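PDB 2WNW: activated BY transcription factor SSRB from Salmonella enterica, which belongs to glycosyl hydrolase family 30 and combines a TIM-barrel domain with a beta-sandwich domain. Local coordinates for residues N61-K66 with D359-N364; Q70-Y75 with I124-G129. All coordinates share one frame; numbering follows the deposited sequence.

Contact 1 of 2, residues N61-K66 with D359-N364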
ATOM      1  N   ASN A  61     -31.554 -19.584 -18.268  1.00 21.73           N
ATOM      2  CA  ASN A  61     -32.602 -20.117 -19.129  1.00 22.50           C
ATOM      3  C   ASN A  61     -33.678 -20.866 -18.336  1.00 23.30           C
ATOM      4  O   ASN A  61     -34.821 -20.957 -18.777  1.00 23.87           O
ATOM      5  CB  ASN A  61     -32.008 -21.058 -20.185  1.00 21.67           C
ATOM      6  CG  ASN A  61     -31.175 -20.331 -21.231  1.00 22.31           C
ATOM      7  OD1 ASN A  61     -31.237 -19.108 -21.364  1.00 23.32           O
ATOM      8  ND2 ASN A  61     -30.404 -21.094 -21.999  1.00 22.14           N
ATOM      9  N   SER A  62     -33.315 -21.394 -17.169  1.00 22.03           N
ATOM     10  CA  SER A  62     -34.264 -22.145 -16.350  1.00 23.11           C
ATOM     11  C   SER A  62     -35.159 -21.262 -15.487  1.00 23.66           C
ATOM     12  O   SER A  62     -36.066 -21.762 -14.820  1.00 25.44           O
ATOM     13  CB  SER A  62     -33.517 -23.133 -15.449  1.00 22.94           C
ATOM     14  OG  SER A  62     -32.897 -22.465 -14.363  1.00 24.01           O
ATOM     15  N   MET A  63     -34.911 -19.955 -15.493  1.00 24.11           N
ATOM     16  CA  MET A  63     -35.710 -19.025 -14.693  1.00 24.91           C
ATOM     17  C   MET A  63     -37.038 -18.705 -15.366  1.00 26.65           C
ATOM     18  O   MET A  63     -37.147 -18.733 -16.596  1.00 24.97           O
ATOM     19  CB  MET A  63     -34.970 -17.701 -14.488  1.00 25.38           C
ATOM     20  CG  MET A  63     -33.586 -17.801 -13.878  1.00 24.69           C
ATOM     21  SD  MET A  63     -32.820 -16.168 -13.850  1.00 24.80           S
ATOM     22  CE  MET A  63     -31.988 -16.233 -12.266  1.00 24.81           C
ATOM     23  N   SER A  64     -38.042 -18.390 -14.554  1.00 27.11           N
ATOM     24  CA  SER A  64     -39.346 -18.019 -15.082  1.00 27.63           C
ATOM     25  C   SER A  64     -39.107 -16.684 -15.775  1.00 28.72           C
ATOM     26  O   SER A  64     -38.095 -16.030 -15.524  1.00 28.61           O
ATOM     27  CB  SER A  64     -40.354 -17.837 -13.948  1.00 27.81           C
ATOM     28  OG  SER A  64     -40.009 -16.729 -13.135  1.00 26.76           O
ATOM     29  N   GLU A  65     -40.023 -16.268 -16.641  1.00 28.75           N
ATOM     30  CA  GLU A  65     -39.831 -15.005 -17.335  1.00 30.52           C
ATOM     31  C   GLU A  65     -39.805 -13.841 -16.349  1.00 30.11           C
ATOM     32  O   GLU A  65     -39.102 -12.849 -16.562  1.00 29.48           O
ATOM     33  CB  GLU A  65     -40.930 -14.794 -18.379  1.00 32.66           C
ATOM     34  CG  GLU A  65     -40.393 -14.229 -19.685  1.00 36.74           C
ATOM     35  CD  GLU A  65     -39.350 -15.135 -20.331  1.00 37.85           C
ATOM     36  OE1 GLU A  65     -38.689 -14.693 -21.292  1.00 39.88           O
ATOM     37  OE2 GLU A  65     -39.194 -16.292 -19.887  1.00 39.81           O
ATOM     38  N   LYS A  66     -40.565 -13.971 -15.266  1.00 29.25           N
ATOM     39  CA  LYS A  66     -40.616 -12.937 -14.240  1.00 29.81           C
ATOM     40  C   LYS A  66     -39.241 -12.810 -13.586  1.00 28.23           C
ATOM     41  O   LYS A  66     -38.707 -11.711 -13.438  1.00 27.36           O
ATOM     42  CB  LYS A  66     -41.659 -13.304 -13.181  1.00 32.08           C
ATOM     43  CG  LYS A  66     -41.837 -12.270 -12.080  1.00 37.01           C
ATOM     44  CD  LYS A  66     -42.943 -12.685 -11.115  1.00 40.75           C
ATOM     45  CE  LYS A  66     -43.189 -11.628 -10.044  1.00 43.08           C
ATOM     46  NZ  LYS A  66     -44.321 -12.009  -9.139  1.00 45.49           N
ATOM     47  N   ASP A 359     -38.283 -21.449  -7.838  1.00 34.53           N
ATOM     48  CA  ASP A 359     -38.150 -20.217  -8.607  1.00 33.54           C
ATOM     49  C   ASP A 359     -37.801 -19.062  -7.677  1.00 32.55           C
ATOM     50  O   ASP A 359     -38.428 -18.003  -7.713  1.00 32.37           O
ATOM     51  CB  ASP A 359     -39.452 -19.929  -9.366  1.00 34.34           C
ATOM     52  CG  ASP A 359     -39.348 -18.714 -10.273  1.00 36.03           C
ATOM     53  OD1 ASP A 359     -38.277 -18.508 -10.885  1.00 34.96           O
ATOM     54  OD2 ASP A 359     -40.347 -17.971 -10.386  1.00 35.39           O
ATOM     55  N   VAL A 360     -36.784 -19.283  -6.847  1.00 30.98           N
ATOM     56  CA  VAL A 360     -36.324 -18.283  -5.890  1.00 30.24           C
ATOM     57  C   VAL A 360     -34.910 -17.791  -6.198  1.00 28.79           C
ATOM     58  O   VAL A 360     -33.981 -18.587  -6.359  1.00 27.08           O
ATOM     59  CB  VAL A 360     -36.344 -18.841  -4.450  1.00 30.14           C
ATOM     60  CG1 VAL A 360     -35.757 -17.820  -3.484  1.00 31.34           C
ATOM     61  CG2 VAL A 360     -37.772 -19.186  -4.047  1.00 31.62           C
ATOM     62  N   LEU A 361     -34.770 -16.471  -6.270  1.00 28.18           N
ATOM     63  CA  LEU A 361     -33.501 -15.804  -6.547  1.00 28.63           C
ATOM     64  C   LEU A 361     -32.894 -15.389  -5.205  1.00 28.26           C
ATOM     65  O   LEU A 361     -33.598 -14.872  -4.338  1.00 28.18           O
ATOM     66  CB  LEU A 361     -33.761 -14.567  -7.416  1.00 30.47           C
ATOM     67  CG  LEU A 361     -32.634 -13.974  -8.258  1.00 31.87           C
ATOM     68  CD1 LEU A 361     -32.131 -15.018  -9.233  1.00 32.01           C
ATOM     69  CD2 LEU A 361     -33.143 -12.763  -9.020  1.00 31.89           C
ATOM     70  N   ARG A 362     -31.593 -15.609  -5.036  1.00 26.73           N
ATOM     71  CA  ARG A 362     -30.911 -15.275  -3.785  1.00 27.43           C
ATOM     72  C   ARG A 362     -29.659 -14.422  -4.000  1.00 25.77           C
ATOM     73  O   ARG A 362     -28.813 -14.746  -4.834  1.00 24.40           O
ATOM     74  CB  ARG A 362     -30.527 -16.569  -3.064  1.00 29.54           C
ATOM     75  CG  ARG A 362     -29.544 -16.411  -1.920  1.00 35.94           C
ATOM     76  CD  ARG A 362     -28.570 -17.583  -1.904  1.00 39.46           C
ATOM     77  NE  ARG A 362     -29.259 -18.870  -1.953  1.00 43.27           N
ATOM     78  CZ  ARG A 362     -28.666 -20.029  -2.221  1.00 44.57           C
ATOM     79  NH1 ARG A 362     -27.364 -20.071  -2.470  1.00 45.90           N
ATOM     80  NH2 ARG A 362     -29.373 -21.151  -2.239  1.00 46.75           N
ATOM     81  N   ARG A 363     -29.548 -13.335  -3.240  1.00 22.41           N
ATOM     82  CA  ARG A 363     -28.392 -12.448  -3.332  1.00 21.53           C
ATOM     83  C   ARG A 363     -27.480 -12.633  -2.125  1.00 21.33           C
ATOM     84  O   ARG A 363     -27.883 -12.383  -0.985  1.00 21.49           O
ATOM     85  CB  ARG A 363     -28.842 -10.987  -3.408  1.00 23.31           C
ATOM     86  CG  ARG A 363     -29.330 -10.556  -4.780  1.00 25.13           C
ATOM     87  CD  ARG A 363     -29.867  -9.143  -4.747  1.00 26.09           C
ATOM     88  NE  ARG A 363     -31.105  -9.062  -3.981  1.00 27.09           N
ATOM     89  CZ  ARG A 363     -31.726  -7.925  -3.685  1.00 29.22           C
ATOM     90  NH1 ARG A 363     -31.223  -6.767  -4.093  1.00 27.85           N
ATOM     91  NH2 ARG A 363     -32.852  -7.946  -2.982  1.00 29.26           N
ATOM     92  N   ASN A 364     -26.251 -13.073  -2.378  1.00 18.54           N
ATOM     93  CA  ASN A 364     -25.285 -13.287  -1.307  1.00 17.26           C
ATOM     94  C   ASN A 364     -24.618 -11.978  -0.895  1.00 15.94           C
ATOM     95  O   ASN A 364     -24.754 -10.965  -1.580  1.00 15.73           O
ATOM     96  CB  ASN A 364     -24.235 -14.306  -1.755  1.00 17.86           C
ATOM     97  CG  ASN A 364     -24.817 -15.698  -1.914  1.00 20.14           C
ATOM     98  OD1 ASN A 364     -25.420 -16.232  -0.983  1.00 18.71           O
ATOM     99  ND2 ASN A 364     -24.646 -16.292  -3.094  1.00 18.76           N
TER
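Ser64, the N-cap residue of helix 65-76, meets Asp359 at the turn end of the beta hairpin formed by strands 352-355 and 360-363. Asp359 has positive phi and psi and forms a G1 beta bulge with Val360, both residues facing Asp355. From this bulge its carboxylate reaches across to the start of the helix: CG stands opposite the backbone N (chi1 -176°), which carries OD2 to 3.0 Å from Ser64 OG. That is hydrogen-bonding distance, although which acceptor takes the proton is not settled; Ser64 OG is also hydrogen-bonded with Thr67 OG1. Asp359 OD1 is hydrogen-bonded to Tyr354 OH and Thr67 OG1, so the two oxygens of the acid serve different partners. The negative group lies beside the first turn of the helix, where the helix dipole would favour it. An apolar pair accompanies this polar one. The Met63 chain runs out extended through CG and SD, then bends at its last torsion (chi3 141°) and brings CE to Leu361 CD1 at 3.3 Å, tighter than ordinary van der Waals contact. The two side chains cross at about a right angle, so they meet through these methyl ends and not along their lengths. Tyr354 and Phe71 also pack on Met63, while Thr67 and Gln70 touch Leu361, which ties the strand to the helix beyond its first turn. The CA atoms of Met63 and Asp359, 6.7 Å apart, are the nearest such pair across the segments. The whole is a bulged hairpin laid against the N-terminus of an outer helix of the TIM barrel, with the N-cap serine and the bulge aspartate at their meeting point.

Contact 2 of 2, residues Q70-Y75 with I124-G129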
ATOM      1  N   GLN A  70     -36.227  -9.739 -13.357  1.00 25.33           N
ATOM      2  CA  GLN A  70     -35.688  -9.255 -12.088  1.00 24.82           C
ATOM      3  C   GLN A  70     -34.168  -9.417 -12.062  1.00 23.76           C
ATOM      4  O   GLN A  70     -33.440  -8.501 -11.671  1.00 22.09           O
ATOM      5  CB  GLN A  70     -36.305 -10.028 -10.916  1.00 27.60           C
ATOM      6  CG  GLN A  70     -35.524  -9.889  -9.609  1.00 32.65           C
ATOM      7  CD  GLN A  70     -36.093 -10.725  -8.478  1.00 36.10           C
ATOM      8  OE1 GLN A  70     -36.412 -11.901  -8.659  1.00 39.26           O
ATOM      9  NE2 GLN A  70     -36.208 -10.126  -7.298  1.00 37.93           N
ATOM     10  N   PHE A  71     -33.700 -10.594 -12.469  1.00 21.47           N
ATOM     11  CA  PHE A  71     -32.271 -10.891 -12.499  1.00 21.43           C
ATOM     12  C   PHE A  71     -31.501  -9.878 -13.343  1.00 21.58           C
ATOM     13  O   PHE A  71     -30.516  -9.299 -12.888  1.00 21.73           O
ATOM     14  CB  PHE A  71     -32.033 -12.296 -13.059  1.00 21.61           C
ATOM     15  CG  PHE A  71     -30.580 -12.620 -13.288  1.00 20.83           C
ATOM     16  CD1 PHE A  71     -29.735 -12.879 -12.215  1.00 19.98           C
ATOM     17  CD2 PHE A  71     -30.051 -12.628 -14.576  1.00 20.37           C
ATOM     18  CE1 PHE A  71     -28.378 -13.139 -12.418  1.00 19.86           C
ATOM     19  CE2 PHE A  71     -28.696 -12.886 -14.793  1.00 19.92           C
ATOM     20  CZ  PHE A  71     -27.858 -13.142 -13.710  1.00 18.79           C
ATOM     21  N   LEU A  72     -31.952  -9.668 -14.576  1.00 21.18           N
ATOM     22  CA  LEU A  72     -31.283  -8.732 -15.474  1.00 20.42           C
ATOM     23  C   LEU A  72     -31.293  -7.286 -14.986  1.00 21.01           C
ATOM     24  O   LEU A  72     -30.312  -6.564 -15.165  1.00 19.41           O
ATOM     25  CB  LEU A  72     -31.898  -8.810 -16.876  1.00 21.26           C
ATOM     26  CG  LEU A  72     -31.687 -10.132 -17.619  1.00 22.24           C
ATOM     27  CD1 LEU A  72     -32.416 -10.086 -18.953  1.00 23.33           C
ATOM     28  CD2 LEU A  72     -30.195 -10.375 -17.835  1.00 22.72           C
ATOM     29  N   SER A  73     -32.394  -6.855 -14.376  1.00 20.81           N
ATOM     30  CA  SER A  73     -32.479  -5.486 -13.869  1.00 22.55           C
ATOM     31  C   SER A  73     -31.515  -5.273 -12.704  1.00 21.28           C
ATOM     32  O   SER A  73     -30.867  -4.233 -12.595  1.00 21.48           O
ATOM     33  CB  SER A  73     -33.902  -5.176 -13.398  1.00 24.34           C
ATOM     34  OG  SER A  73     -34.825  -5.276 -14.468  1.00 31.47           O
ATOM     35  N   LEU A  74     -31.437  -6.270 -11.830  1.00 21.63           N
ATOM     36  CA  LEU A  74     -30.568  -6.208 -10.660  1.00 21.24           C
ATOM     37  C   LEU A  74     -29.108  -5.990 -11.032  1.00 20.91           C
ATOM     38  O   LEU A  74     -28.390  -5.240 -10.375  1.00 21.41           O
ATOM     39  CB  LEU A  74     -30.689  -7.510  -9.864  1.00 22.54           C
ATOM     40  CG  LEU A  74     -31.412  -7.547  -8.513  1.00 26.58           C
ATOM     41  CD1 LEU A  74     -32.236  -6.298  -8.275  1.00 27.00           C
ATOM     42  CD2 LEU A  74     -32.267  -8.798  -8.475  1.00 26.03           C
ATOM     43  N   TYR A  75     -28.677  -6.655 -12.095  1.00 20.13           N
ATOM     44  CA  TYR A  75     -27.295  -6.574 -12.541  1.00 19.10           C
ATOM     45  C   TYR A  75     -26.998  -5.518 -13.597  1.00 20.37           C
ATOM     46  O   TYR A  75     -25.973  -4.840 -13.528  1.00 20.35           O
ATOM     47  CB  TYR A  75     -26.868  -7.934 -13.092  1.00 18.93           C
ATOM     48  CG  TYR A  75     -26.157  -8.849 -12.119  1.00 18.11           C
ATOM     49  CD1 TYR A  75     -26.391 -10.226 -12.142  1.00 18.12           C
ATOM     50  CD2 TYR A  75     -25.184  -8.360 -11.243  1.00 17.73           C
ATOM     51  CE1 TYR A  75     -25.674 -11.095 -11.332  1.00 16.39           C
ATOM     52  CE2 TYR A  75     -24.453  -9.228 -10.420  1.00 17.01           C
ATOM     53  CZ  TYR A  75     -24.703 -10.594 -10.477  1.00 18.01           C
ATOM     54  OH  TYR A  75     -23.965 -11.472  -9.715  1.00 17.74           O
ATOM     55  N   ILE A 124     -25.739 -16.883 -25.639  1.00 23.63           N
ATOM     56  CA  ILE A 124     -26.285 -15.709 -26.302  1.00 23.44           C
ATOM     57  C   ILE A 124     -27.583 -15.140 -25.726  1.00 22.64           C
ATOM     58  O   ILE A 124     -27.754 -13.920 -25.682  1.00 22.66           O
ATOM     59  CB  ILE A 124     -26.412 -15.972 -27.823  1.00 25.29           C
ATOM     60  CG1 ILE A 124     -25.007 -16.221 -28.391  1.00 26.73           C
ATOM     61  CG2 ILE A 124     -27.061 -14.784 -28.525  1.00 25.20           C
ATOM     62  CD1 ILE A 124     -24.944 -16.362 -29.897  1.00 28.17           C
ATOM     63  N   PRO A 125     -28.516 -15.999 -25.277  1.00 23.02           N
ATOM     64  CA  PRO A 125     -29.759 -15.447 -24.718  1.00 22.71           C
ATOM     65  C   PRO A 125     -29.490 -14.561 -23.495  1.00 22.76           C
ATOM     66  O   PRO A 125     -30.018 -13.454 -23.387  1.00 22.42           O
ATOM     67  CB  PRO A 125     -30.557 -16.701 -24.366  1.00 23.46           C
ATOM     68  CG  PRO A 125     -30.141 -17.658 -25.439  1.00 23.15           C
ATOM     69  CD  PRO A 125     -28.634 -17.454 -25.472  1.00 22.01           C
ATOM     70  N   LEU A 126     -28.662 -15.053 -22.579  1.00 21.63           N
ATOM     71  CA  LEU A 126     -28.318 -14.301 -21.370  1.00 22.03           C
ATOM     72  C   LEU A 126     -27.606 -12.998 -21.744  1.00 21.39           C
ATOM     73  O   LEU A 126     -27.997 -11.912 -21.307  1.00 21.16           O
ATOM     74  CB  LEU A 126     -27.390 -15.132 -20.477  1.00 22.16           C
ATOM     75  CG  LEU A 126     -27.408 -14.921 -18.958  1.00 25.60           C
ATOM     76  CD1 LEU A 126     -26.118 -15.487 -18.384  1.00 20.76           C
ATOM     77  CD2 LEU A 126     -27.554 -13.452 -18.599  1.00 23.47           C
ATOM     78  N   ILE A 127     -26.555 -13.114 -22.554  1.00 20.59           N
ATOM     79  CA  ILE A 127     -25.783 -11.948 -22.979  1.00 21.22           C
ATOM     80  C   ILE A 127     -26.655 -10.914 -23.686  1.00 21.26           C
ATOM     81  O   ILE A 127     -26.554  -9.717 -23.414  1.00 22.25           O
ATOM     82  CB  ILE A 127     -24.631 -12.354 -23.924  1.00 19.73           C
ATOM     83  CG1 ILE A 127     -23.680 -13.310 -23.203  1.00 19.85           C
ATOM     84  CG2 ILE A 127     -23.869 -11.117 -24.376  1.00 20.40           C
ATOM     85  CD1 ILE A 127     -22.644 -13.940 -24.110  1.00 21.15           C
ATOM     86  N   SER A 128     -27.510 -11.376 -24.594  1.00 22.78           N
ATOM     87  CA  SER A 128     -28.391 -10.470 -25.323  1.00 22.19           C
ATOM     88  C   SER A 128     -29.337  -9.753 -24.368  1.00 22.26           C
ATOM     89  O   SER A 128     -29.620  -8.565 -24.533  1.00 21.93           O
ATOM     90  CB  SER A 128     -29.193 -11.240 -26.371  1.00 23.53           C
ATOM     91  OG  SER A 128     -28.328 -11.796 -27.344  1.00 25.33           O
ATOM     92  N   GLY A 129     -29.822 -10.478 -23.366  1.00 22.84           N
ATOM     93  CA  GLY A 129     -30.721  -9.880 -22.397  1.00 23.20           C
ATOM     94  C   GLY A 129     -30.039  -8.760 -21.633  1.00 23.68           C
ATOM     95  O   GLY A 129     -30.632  -7.706 -21.392  1.00 20.91           O
TER
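Leu72 of helix 65-76 lies against Gly129 of helix 124-133, and Leu126 one turn earlier fills in beside it. The short helical segments pass 11.1 Å apart at an angle of 52°, and the nearest CA atoms across them are those of Leu72 and Gly129, separated by 7.0 Å. Leu72 sends its CG away from its own carbonyl carbon (chi1 -66°) and its chain continues extended, so both methyls point across the gap. Its CD1 rests on the main chain of Gly129, 3.8 Å from Gly129 C; the glycine has no side chain to stand between them, and the leucine packs directly on the peptide. The other methyl, Leu72 CD2, meets Leu126 CD2 at 4.1 Å, the two chains approaching at a slant. Leu126 sets out along the flank of helix 65-76, neither toward it nor away, but with CG turned opposite its N, at a chi1 of -151° that strays from the staggered value, its end comes nearer. Its CD2 thus serves two neighbours: besides Leu72 it touches Phe71 CE2 at 4.0 Å. This methyl comes at the edge of the phenyl ring, near the ring plane, and the two side chains cross at about a right angle. Phe71 CZ lies at the edge of the Tyr75 ring, in that ring's plane, which sets the tyrosine edge over a face of the phenyl ring; the Tyr75 hydroxyl is hydrogen-bonded to Leu333 O. Phe60 of helix 54-61 packs on both Leu72 and Leu126. Across the interface itself the partners are methyls, an aromatic edge and glycine backbone, so these helices are joined by dispersion and the hydrophobic effect, without directional bonds.

How the contacts relate
Contacts 1 and 2 have centres about 11 Å apart, on the same side of the chain's centre, and share helix 65-76: its N-terminal end serves contact 1, its later turns contact 2. Along the chain the order is 61-66, 70-75, 124-129 and 359-364, so contact 2 falls between the two segments of contact 1. They touch directly, with Met63 CE 4.0 Å from Phe71 CG and Leu361 CD2 4.0 Å from Phe71 CA. One helix around the barrel is thereby joined to the late hairpin strand 360-363 and to helix 124-133, linking early and late parts of the TIM-barrel domain.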